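Local atomic coordinates of beta-lactamase (Burkholderia cenocepacia, PDB entry 5E2G), a protein that probably hydrolyses the amide bond of beta-lactam antibiotics, giving substituted beta-amino acids, as a class C serine beta-lactamase. Residues Y140-Y148 with M289-S297. Sequence-based numbering, arbitrary orientation.
Sequences YAPGTHRKY and MLFDAVPAS
Arg146 and Val294 pair their backbones in both directions: Arg146 N gives a 2.7 Å bond to Val294 O, bent by only 16° from straight at the hydrogen, and Val294 N returns one of 2.9 Å to Arg146 O. Two residues on, Ala296 N reaches Thr144 O at 3.0 Å, coming from well above the carbonyl plane. Between these bonds His145 faces Pro295 as a non-hydrogen-bonded pair, and the imidazole lies obliquely across the proline, His145 CD2 to Pro295 CG 4.1 Å.

Arg146 runs off the other face, its chain fully extended from CG to NE with CG anti to the backbone N (chi1 -177°). At its end NH1 meets the selenomethionine methyl, Met289 CE, at 3.3 Å, the two side chains crossing at about a right angle. A water in the guanidinium plane accepts from NH1 and donates to both Arg146 O and Met289 O, tying the strand to the helix end. NE hydrogen-bonds to Gln265 and NH2 forms a salt bridge with Glu270. Farther along, Tyr148 CB packs 3.1 Å from Leu290 O, while its ring leads away and its hydroxyl hydrogen-bonds to Lys313 NZ.

The His145 ring is set from its own side: ND1 donates in plane to Thr144 OG1, which in turn donates to Ala141 O across a type II turn, and the Tyr140 ring lies over one imidazole face, its CD1 toward the rim. Tyr140 CE2 also touches Ala293 CB at 3.7 Å.

Strand 145-146 thus forms an edge of the large antiparallel sheet beside strand 294-303, leading within two residues to Tyr148, probably the tyrosine of the class C YxN motif at the active site.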
# COMPACT_ATOMS: atom_id res chain seq x y z
N TYR A 140 1.59 10.99 -21.98
CA TYR A 140 0.64 12.03 -21.66
C TYR A 140 1.34 13.14 -20.89
O TYR A 140 2.38 12.93 -20.28
CB TYR A 140 -0.52 11.48 -20.81
CG TYR A 140 -1.35 10.42 -21.50
CD1 TYR A 140 -2.32 10.78 -22.42
CD2 TYR A 140 -1.17 9.08 -21.23
CE1 TYR A 140 -3.10 9.84 -23.06
CE2 TYR A 140 -1.95 8.11 -21.87
CZ TYR A 140 -2.91 8.50 -22.79
OH TYR A 140 -3.70 7.58 -23.43
N ALA A 141 0.75 14.34 -20.92
CA ALA A 141 1.23 15.40 -20.06
C ALA A 141 1.10 14.97 -18.60
O ALA A 141 0.21 14.19 -18.25
CB ALA A 141 0.44 16.68 -20.29
N PRO A 142 1.99 15.45 -17.72
CA PRO A 142 1.90 15.06 -16.31
C PRO A 142 0.59 15.50 -15.69
O PRO A 142 0.07 16.59 -15.98
CB PRO A 142 3.10 15.78 -15.67
CG PRO A 142 4.05 16.06 -16.79
CD PRO A 142 3.20 16.25 -18.01
N GLY A 143 0.02 14.64 -14.85
CA GLY A 143 -1.17 14.98 -14.11
C GLY A 143 -2.47 14.93 -14.88
O GLY A 143 -3.45 15.53 -14.44
N THR A 144 -2.52 14.24 -16.02
CA THR A 144 -3.74 14.13 -16.80
C THR A 144 -4.25 12.70 -16.96
O THR A 144 -5.42 12.53 -17.33
CB THR A 144 -3.56 14.71 -18.22
OG1 THR A 144 -2.60 13.93 -18.94
CG2 THR A 144 -3.12 16.15 -18.18
N HIS A 145 -3.42 11.69 -16.75
CA HIS A 145 -3.87 10.32 -16.89
C HIS A 145 -3.30 9.48 -15.77
O HIS A 145 -2.13 9.62 -15.40
CB HIS A 145 -3.46 9.74 -18.25
CG HIS A 145 -4.21 10.33 -19.39
ND1 HIS A 145 -4.00 11.62 -19.83
CD2 HIS A 145 -5.20 9.83 -20.17
CE1 HIS A 145 -4.82 11.89 -20.83
NE2 HIS A 145 -5.55 10.81 -21.06
N ARG A 146 -4.13 8.59 -15.23
CA ARG A 146 -3.73 7.70 -14.15
C ARG A 146 -3.34 6.36 -14.74
O ARG A 146 -4.15 5.72 -15.42
CB ARG A 146 -4.86 7.53 -13.14
CG ARG A 146 -4.48 6.66 -11.95
CD ARG A 146 -5.66 6.51 -11.01
NE ARG A 146 -5.37 5.70 -9.83
CZ ARG A 146 -5.34 4.37 -9.82
NH1 ARG A 146 -5.56 3.67 -10.93
NH2 ARG A 146 -5.07 3.73 -8.68
N LYS A 147 -2.12 5.92 -14.46
CA LYS A 147 -1.59 4.69 -15.03
C LYS A 147 -0.74 4.02 -13.97
O LYS A 147 0.28 4.58 -13.55
CB LYS A 147 -0.78 4.98 -16.30
CG LYS A 147 -0.07 3.79 -16.88
CD LYS A 147 -1.05 2.74 -17.31
CE LYS A 147 -0.32 1.55 -17.87
NZ LYS A 147 0.42 1.94 -19.10
N TYR A 148 -1.15 2.84 -13.54
CA TYR A 148 -0.48 2.13 -12.46
C TYR A 148 0.94 1.74 -12.86
O TYR A 148 1.15 1.18 -13.94
CB TYR A 148 -1.28 0.90 -12.07
CG TYR A 148 -1.13 0.57 -10.62
CD1 TYR A 148 -1.70 1.39 -9.65
CD2 TYR A 148 -0.41 -0.55 -10.20
CE1 TYR A 148 -1.55 1.11 -8.31
CE2 TYR A 148 -0.26 -0.84 -8.86
CZ TYR A 148 -0.84 0.00 -7.92
OH TYR A 148 -0.72 -0.26 -6.58
N MSE A 289 -8.69 -0.49 -14.12
CA MSE A 289 -8.01 0.51 -13.32
C MSE A 289 -6.53 0.19 -13.26
O MSE A 289 -5.68 1.08 -13.35
CB MSE A 289 -8.61 0.58 -11.92
CG MSE A 289 -10.02 1.10 -11.87
SE MSE A 289 -10.14 2.86 -12.69
CE MSE A 289 -8.73 3.74 -11.70
N LEU A 290 -6.23 -1.10 -13.13
CA LEU A 290 -4.86 -1.53 -12.85
C LEU A 290 -3.95 -1.42 -14.06
O LEU A 290 -2.75 -1.17 -13.90
CB LEU A 290 -4.87 -2.96 -12.33
CG LEU A 290 -5.11 -3.10 -10.82
CD1 LEU A 290 -6.59 -3.04 -10.45
CD2 LEU A 290 -4.47 -4.38 -10.32
N PHE A 291 -4.47 -1.61 -15.28
CA PHE A 291 -3.61 -1.71 -16.44
C PHE A 291 -3.79 -0.62 -17.48
O PHE A 291 -2.88 -0.41 -18.29
CB PHE A 291 -3.82 -3.08 -17.12
CG PHE A 291 -3.56 -4.24 -16.21
CD1 PHE A 291 -2.26 -4.61 -15.89
CD2 PHE A 291 -4.61 -4.96 -15.66
CE1 PHE A 291 -2.02 -5.68 -15.04
CE2 PHE A 291 -4.37 -6.03 -14.81
CZ PHE A 291 -3.07 -6.39 -14.50
N ASP A 292 -4.91 0.09 -17.48
CA ASP A 292 -5.17 1.10 -18.50
C ASP A 292 -4.73 2.48 -18.03
O ASP A 292 -4.47 2.70 -16.85
CB ASP A 292 -6.66 1.12 -18.86
CG ASP A 292 -7.15 -0.21 -19.43
OD1 ASP A 292 -6.33 -1.14 -19.58
OD2 ASP A 292 -8.36 -0.32 -19.72
N ALA A 293 -4.65 3.40 -18.99
CA ALA A 293 -4.30 4.80 -18.73
C ALA A 293 -5.59 5.60 -18.66
O ALA A 293 -6.05 6.18 -19.65
CB ALA A 293 -3.37 5.33 -19.82
N VAL A 294 -6.18 5.65 -17.47
CA VAL A 294 -7.49 6.26 -17.28
C VAL A 294 -7.33 7.78 -17.26
O VAL A 294 -6.42 8.28 -16.58
CB VAL A 294 -8.12 5.76 -15.98
CG1 VAL A 294 -9.53 6.31 -15.81
CG2 VAL A 294 -8.14 4.24 -15.96
N PRO A 295 -8.15 8.53 -17.98
CA PRO A 295 -8.13 9.99 -17.82
C PRO A 295 -8.45 10.37 -16.38
O PRO A 295 -9.36 9.82 -15.76
CB PRO A 295 -9.21 10.46 -18.79
CG PRO A 295 -9.24 9.40 -19.84
CD PRO A 295 -9.00 8.11 -19.11
N ALA A 296 -7.67 11.30 -15.85
CA ALA A 296 -7.74 11.68 -14.45
C ALA A 296 -7.97 13.17 -14.36
O ALA A 296 -7.16 13.96 -14.86
CB ALA A 296 -6.45 11.29 -13.72
N SER A 297 -9.06 13.58 -13.71
CA SER A 297 -9.36 15.00 -13.58
C SER A 297 -8.92 15.49 -12.21
O SER A 297 -9.27 14.89 -11.19
CB SER A 297 -10.84 15.29 -13.82
OG SER A 297 -11.65 14.35 -13.16
O HOH W 1 -6.85 6.39 -22.47
O HOH W 2 -6.42 16.75 -15.64
O HOH W 3 -5.76 4.00 -13.67